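Local coordinates for protein ATP-dependent RNA helicase HrpB (Escherichia coli, PDB 6EUD) that hydrolyses ATP to ADP and phosphate as a DExH-box RNA helicase that binds single-stranded RNA, at residues 733-745 and 765-779. Numbering follows the deposited sequence.
Sequences RMQEMFGEATNPT and LQITRDLSDFWKGAY
Trp-775 lies edge-on against the loop 737-740: its indole NE1 gives a hydrogen bond of 2.9 Å to the backbone O of Glu-740, meeting the carbonyl almost head-on, with the oxygen close to the indole plane. The same indole edge carries CZ2 to the carbonyl O of Met-737, the first residue of a type II beta turn ending at Glu-740, while CH2 meets Phe-738 CD1 at 3.7 Å. These two rings are oblique, their planes 49° apart. Leu-771 CD1 lies over one indole face, near its rim, from within helix 771-776, and its CD2 reaches Met-737 CE and Glu-740 CG. Without the indole, as with an alanine here, the Glu-740 carbonyl is likely to lose its donor and a gap to open among Met-734, Phe-738 and Leu-771. Met-734 runs out straight through its first two torsions (chi1 -178°) and brings its sulfur up to the edges of two neighbouring rings, SD lying 3.7 Å from Phe-774 CE2 and 4.0 Å from Tyr-779 CD1, a Met-aromatic contact with each. The bend at chi3 (65°) carries CE to Leu-765 CD1, 3.8 Å away on strand 764-768. The contact belongs to the C-terminal region characteristic of HrpB-type helicases, away from the ATP-binding and DEFH motifs: the connection between strands 729-733 and 745-746 folds against helix 771-776, which follows strand 764-768 of the same mixed sheet after a two-residue link. At the start of this helix the Asn-743 amide takes over. Its OD1 accepts Leu-771 N at 2.9 Å on an in-plane lone pair, and ND2 donates to the O atoms of Pro-744 and Leu-753, fixing the rotation of the buried amide. Beside it, a water accepts from Ser-772 N and, weakly, from Asn-743 N. Glu-740 OE1 accepts from Thr-742 N at 3.0 Å, on the anti side and tilted out of the carboxylate plane.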
loop_
_atom_site.group_PDB
_atom_site.type_symbol
_atom_site.label_atom_id
_atom_site.label_comp_id
_atom_site.label_asym_id
_atom_site.label_seq_id
_atom_site.Cartn_x
_atom_site.Cartn_y
_atom_site.Cartn_z
ATOM N N ARG A 733 -55.382 8.747 -9.570
ATOM C CA ARG A 733 -56.598 8.208 -10.172
ATOM C C ARG A 733 -56.459 8.223 -11.694
ATOM O O ARG A 733 -56.077 9.227 -12.291
ATOM C CB ARG A 733 -57.826 8.998 -9.729
ATOM C CG ARG A 733 -58.107 8.913 -8.240
ATOM C CD ARG A 733 -59.247 9.837 -7.840
ATOM N NE ARG A 733 -58.916 11.226 -8.128
ATOM C CZ ARG A 733 -59.769 12.238 -8.026
ATOM N NH1 ARG A 733 -61.019 12.024 -7.631
ATOM N NH2 ARG A 733 -59.365 13.467 -8.311
ATOM N N MET A 734 -56.743 7.083 -12.305
ATOM C CA MET A 734 -56.634 6.909 -13.746
ATOM C C MET A 734 -57.354 8.013 -14.504
ATOM O O MET A 734 -56.836 8.537 -15.482
ATOM C CB MET A 734 -57.197 5.551 -14.146
ATOM C CG MET A 734 -57.096 5.243 -15.629
ATOM S SD MET A 734 -57.725 3.601 -16.042
ATOM C CE MET A 734 -59.464 3.758 -15.651
ATOM N N GLN A 735 -58.536 8.379 -14.026
ATOM C CA GLN A 735 -59.359 9.393 -14.691
ATOM C C GLN A 735 -58.591 10.720 -14.893
ATOM O O GLN A 735 -58.845 11.455 -15.856
ATOM C CB GLN A 735 -60.656 9.624 -13.887
ATOM C CG GLN A 735 -60.432 10.280 -12.534
ATOM C CD GLN A 735 -61.278 9.698 -11.415
ATOM O OE1 GLN A 735 -61.794 8.591 -11.520
ATOM N NE2 GLN A 735 -61.403 10.440 -10.325
ATOM N N GLU A 736 -57.641 11.003 -14.001
ATOM C CA GLU A 736 -56.900 12.254 -14.048
ATOM C C GLU A 736 -55.804 12.246 -15.116
ATOM O O GLU A 736 -55.283 13.289 -15.488
ATOM C CB GLU A 736 -56.286 12.564 -12.680
ATOM C CG GLU A 736 -57.308 12.884 -11.588
ATOM C CD GLU A 736 -56.779 13.883 -10.557
ATOM O OE1 GLU A 736 -56.102 13.476 -9.578
ATOM O OE2 GLU A 736 -57.040 15.090 -10.737
ATOM N N MET A 737 -55.446 11.067 -15.607
ATOM C CA MET A 737 -54.395 10.962 -16.617
ATOM C C MET A 737 -54.937 11.033 -18.049
ATOM O O MET A 737 -54.185 10.865 -19.014
ATOM C CB MET A 737 -53.619 9.665 -16.423
ATOM C CG MET A 737 -52.870 9.596 -15.110
ATOM S SD MET A 737 -51.761 10.987 -14.924
ATOM C CE MET A 737 -50.731 10.813 -16.410
ATOM N N PHE A 738 -56.236 11.269 -18.197
ATOM C CA PHE A 738 -56.815 11.387 -19.532
ATOM C C PHE A 738 -56.255 12.579 -20.299
ATOM O O PHE A 738 -56.172 13.694 -19.771
ATOM C CB PHE A 738 -58.334 11.512 -19.451
ATOM C CG PHE A 738 -59.018 10.267 -19.000
ATOM C CD1 PHE A 738 -58.366 9.049 -19.061
ATOM C CD2 PHE A 738 -60.308 10.312 -18.514
ATOM C CE1 PHE A 738 -58.996 7.891 -18.642
ATOM C CE2 PHE A 738 -60.938 9.163 -18.095
ATOM C CZ PHE A 738 -60.283 7.949 -18.160
ATOM N N GLY A 739 -55.895 12.353 -21.555
ATOM C CA GLY A 739 -55.358 13.419 -22.380
ATOM C C GLY A 739 -53.849 13.337 -22.522
ATOM O O GLY A 739 -53.257 13.987 -23.391
ATOM N N GLU A 740 -53.229 12.531 -21.660
ATOM C CA GLU A 740 -51.791 12.311 -21.694
ATOM C C GLU A 740 -51.465 11.050 -22.499
ATOM O O GLU A 740 -51.870 9.945 -22.143
ATOM C CB GLU A 740 -51.231 12.216 -20.267
ATOM C CG GLU A 740 -49.735 11.992 -20.205
ATOM C CD GLU A 740 -48.954 13.071 -20.938
ATOM O OE1 GLU A 740 -48.756 12.936 -22.168
ATOM O OE2 GLU A 740 -48.520 14.042 -20.283
ATOM N N ALA A 741 -50.743 11.224 -23.599
ATOM C CA ALA A 741 -50.433 10.105 -24.483
ATOM C C ALA A 741 -49.120 9.452 -24.087
ATOM O O ALA A 741 -48.867 8.294 -24.416
ATOM C CB ALA A 741 -50.371 10.569 -25.919
ATOM N N THR A 742 -48.293 10.204 -23.365
ATOM C CA THR A 742 -46.930 9.790 -23.066
ATOM C C THR A 742 -46.699 9.672 -21.570
ATOM O O THR A 742 -46.944 10.619 -20.820
ATOM C CB THR A 742 -45.913 10.778 -23.660
ATOM O OG1 THR A 742 -46.045 10.797 -25.084
ATOM C CG2 THR A 742 -44.509 10.367 -23.316
ATOM N N ASN A 743 -46.228 8.507 -21.141
ATOM C CA ASN A 743 -45.905 8.292 -19.739
ATOM C C ASN A 743 -45.035 9.428 -19.189
ATOM O O ASN A 743 -44.010 9.772 -19.777
ATOM C CB ASN A 743 -45.193 6.949 -19.544
ATOM C CG ASN A 743 -45.308 6.431 -18.120
ATOM O OD1 ASN A 743 -46.163 5.596 -17.838
ATOM N ND2 ASN A 743 -44.467 6.942 -17.210
ATOM N N PRO A 744 -45.463 10.039 -18.079
ATOM C CA PRO A 744 -44.699 11.111 -17.412
ATOM C C PRO A 744 -43.251 10.722 -17.106
ATOM O O PRO A 744 -42.965 9.549 -16.858
ATOM C CB PRO A 744 -45.479 11.339 -16.102
ATOM C CG PRO A 744 -46.873 10.919 -16.424
ATOM C CD PRO A 744 -46.783 9.822 -17.455
ATOM N N THR A 745 -42.350 11.699 -17.134
ATOM C CA THR A 745 -40.955 11.449 -16.817
ATOM C C THR A 745 -40.357 12.607 -16.054
ATOM O O THR A 745 -40.802 13.740 -16.194
ATOM C CB THR A 745 -40.078 11.226 -18.066
ATOM O OG1 THR A 745 -40.080 12.411 -18.872
ATOM C CG2 THR A 745 -40.568 10.048 -18.872
ATOM N N LEU A 765 -55.834 0.048 -9.879
ATOM C CA LEU A 765 -56.304 -0.599 -11.091
ATOM C C LEU A 765 -55.155 -1.207 -11.905
ATOM O O LEU A 765 -55.285 -2.291 -12.458
ATOM C CB LEU A 765 -57.065 0.401 -11.955
ATOM C CG LEU A 765 -58.325 1.012 -11.348
ATOM C CD1 LEU A 765 -58.965 2.012 -12.314
ATOM C CD2 LEU A 765 -59.319 -0.078 -10.956
ATOM N N GLN A 766 -54.035 -0.500 -11.981
ATOM C CA GLN A 766 -52.901 -0.952 -12.774
ATOM C C GLN A 766 -51.616 -0.267 -12.319
ATOM O O GLN A 766 -51.625 0.902 -11.947
ATOM C CB GLN A 766 -53.135 -0.671 -14.261
ATOM C CG GLN A 766 -52.111 -1.293 -15.200
ATOM C CD GLN A 766 -52.496 -2.688 -15.653
ATOM O OE1 GLN A 766 -53.622 -3.135 -15.432
ATOM N NE2 GLN A 766 -51.574 -3.373 -16.317
ATOM N N ILE A 767 -50.515 -1.000 -12.354
ATOM C CA ILE A 767 -49.213 -0.410 -12.151
ATOM C C ILE A 767 -48.423 -0.434 -13.462
ATOM O O ILE A 767 -48.126 -1.501 -14.008
ATOM C CB ILE A 767 -48.442 -1.146 -11.069
ATOM C CG1 ILE A 767 -49.206 -1.076 -9.746
ATOM C CG2 ILE A 767 -47.050 -0.568 -10.922
ATOM C CD1 ILE A 767 -48.499 -1.802 -8.582
ATOM N N THR A 768 -48.086 0.746 -13.974
ATOM C CA THR A 768 -47.416 0.821 -15.261
ATOM C C THR A 768 -46.464 2.011 -15.346
ATOM O O THR A 768 -46.644 3.041 -14.679
ATOM C CB THR A 768 -48.445 0.909 -16.412
ATOM O OG1 THR A 768 -47.768 0.854 -17.669
ATOM C CG2 THR A 768 -49.241 2.217 -16.338
ATOM N N ARG A 769 -45.427 1.861 -16.159
ATOM C CA ARG A 769 -44.601 3.008 -16.481
ATOM C C ARG A 769 -44.532 3.125 -17.987
ATOM O O ARG A 769 -43.694 3.839 -18.527
ATOM C CB ARG A 769 -43.206 2.902 -15.859
ATOM C CG ARG A 769 -42.372 1.765 -16.351
ATOM C CD ARG A 769 -40.991 1.857 -15.753
ATOM N NE ARG A 769 -40.157 0.739 -16.188
ATOM C CZ ARG A 769 -38.868 0.631 -15.904
ATOM N NH1 ARG A 769 -38.273 1.580 -15.188
ATOM N NH2 ARG A 769 -38.181 -0.411 -16.339
ATOM N N ASP A 770 -45.434 2.412 -18.654
ATOM C CA ASP A 770 -45.622 2.544 -20.089
ATOM C C ASP A 770 -47.082 2.910 -20.336
ATOM O O ASP A 770 -47.852 2.098 -20.867
ATOM C CB ASP A 770 -45.262 1.250 -20.827
ATOM C CG ASP A 770 -43.889 0.713 -20.450
ATOM O OD1 ASP A 770 -42.900 1.093 -21.107
ATOM O OD2 ASP A 770 -43.796 -0.115 -19.520
ATOM N N LEU A 771 -47.461 4.122 -19.933
ATOM C CA LEU A 771 -48.843 4.581 -20.029
ATOM C C LEU A 771 -49.424 4.384 -21.423
ATOM O O LEU A 771 -50.579 3.972 -21.551
ATOM C CB LEU A 771 -48.953 6.052 -19.621
ATOM C CG LEU A 771 -50.305 6.756 -19.760
ATOM C CD1 LEU A 771 -51.403 6.130 -18.887
ATOM C CD2 LEU A 771 -50.123 8.234 -19.438
ATOM N N SER A 772 -48.621 4.652 -22.455
ATOM C CA SER A 772 -49.036 4.460 -23.847
ATOM C C SER A 772 -49.457 3.016 -24.143
ATOM O O SER A 772 -50.469 2.783 -24.805
ATOM C CB SER A 772 -47.913 4.878 -24.791
ATOM O OG SER A 772 -48.344 4.817 -26.134
ATOM N N ASP A 773 -48.691 2.050 -23.645
ATOM C CA ASP A 773 -49.069 0.642 -23.762
ATOM C C ASP A 773 -50.351 0.328 -23.004
ATOM O O ASP A 773 -51.107 -0.565 -23.381
ATOM C CB ASP A 773 -47.960 -0.274 -23.242
ATOM C CG ASP A 773 -46.788 -0.348 -24.177
ATOM O OD1 ASP A 773 -46.935 0.104 -25.333
ATOM O OD2 ASP A 773 -45.727 -0.864 -23.761
ATOM N N PHE A 774 -50.585 1.042 -21.912
ATOM C CA PHE A 774 -51.740 0.745 -21.086
ATOM C C PHE A 774 -53.044 1.141 -21.785
ATOM O O PHE A 774 -53.989 0.349 -21.849
ATOM C CB PHE A 774 -51.640 1.442 -19.736
ATOM C CG PHE A 774 -52.885 1.334 -18.935
ATOM C CD1 PHE A 774 -53.238 0.130 -18.337
ATOM C CD2 PHE A 774 -53.739 2.421 -18.814
ATOM C CE1 PHE A 774 -54.423 0.020 -17.605
ATOM C CE2 PHE A 774 -54.918 2.322 -18.091
ATOM C CZ PHE A 774 -55.261 1.117 -17.484
ATOM N N TRP A 775 -53.084 2.365 -22.303
ATOM C CA TRP A 775 -54.228 2.825 -23.079
ATOM C C TRP A 775 -54.592 1.837 -24.203
ATOM O O TRP A 775 -55.765 1.518 -24.397
ATOM C CB TRP A 775 -53.958 4.205 -23.689
ATOM C CG TRP A 775 -53.821 5.391 -22.737
ATOM C CD1 TRP A 775 -52.995 6.466 -22.910
ATOM C CD2 TRP A 775 -54.524 5.629 -21.497
ATOM N NE1 TRP A 775 -53.136 7.352 -21.872
ATOM C CE2 TRP A 775 -54.070 6.866 -20.992
ATOM C CE3 TRP A 775 -55.483 4.917 -20.766
ATOM C CZ2 TRP A 775 -54.552 7.415 -19.796
ATOM C CZ3 TRP A 775 -55.962 5.462 -19.583
ATOM C CH2 TRP A 775 -55.494 6.697 -19.109
ATOM N N LYS A 776 -53.586 1.357 -24.934
ATOM C CA LYS A 776 -53.807 0.406 -26.024
ATOM C C LYS A 776 -54.029 -1.024 -25.522
ATOM O O LYS A 776 -54.625 -1.843 -26.213
ATOM C CB LYS A 776 -52.624 0.430 -26.995
ATOM C CG LYS A 776 -52.424 1.751 -27.713
ATOM C CD LYS A 776 -51.061 1.814 -28.390
ATOM C CE LYS A 776 -50.885 3.115 -29.171
ATOM N NZ LYS A 776 -51.749 3.180 -30.399
ATOM N N GLY A 777 -53.549 -1.327 -24.322
ATOM C CA GLY A 777 -53.578 -2.693 -23.829
ATOM C C GLY A 777 -54.644 -2.977 -22.791
ATOM O O GLY A 777 -55.822 -3.107 -23.121
ATOM N N ALA A 778 -54.227 -3.059 -21.529
ATOM C CA ALA A 778 -55.101 -3.492 -20.443
ATOM C C ALA A 778 -56.234 -2.511 -20.145
ATOM O O ALA A 778 -57.146 -2.840 -19.383
ATOM C CB ALA A 778 -54.285 -3.736 -19.188
ATOM N N TYR A 779 -56.192 -1.322 -20.743
ATOM C CA TYR A 779 -57.239 -0.334 -20.489
ATOM C C TYR A 779 -58.625 -0.817 -20.915
ATOM O O TYR A 779 -59.606 -0.529 -20.233
ATOM C CB TYR A 779 -56.940 1.001 -21.182
ATOM C CG TYR A 779 -58.080 2.008 -21.044
ATOM C CD1 TYR A 779 -58.258 2.743 -19.867
ATOM C CD2 TYR A 779 -58.988 2.210 -22.076
ATOM C CE1 TYR A 779 -59.303 3.657 -19.737
ATOM C CE2 TYR A 779 -60.036 3.118 -21.950
ATOM C CZ TYR A 779 -60.186 3.839 -20.784
ATOM O OH TYR A 779 -61.235 4.738 -20.674
HETATM O O HOH W 1 -45.490 5.614 -22.767
#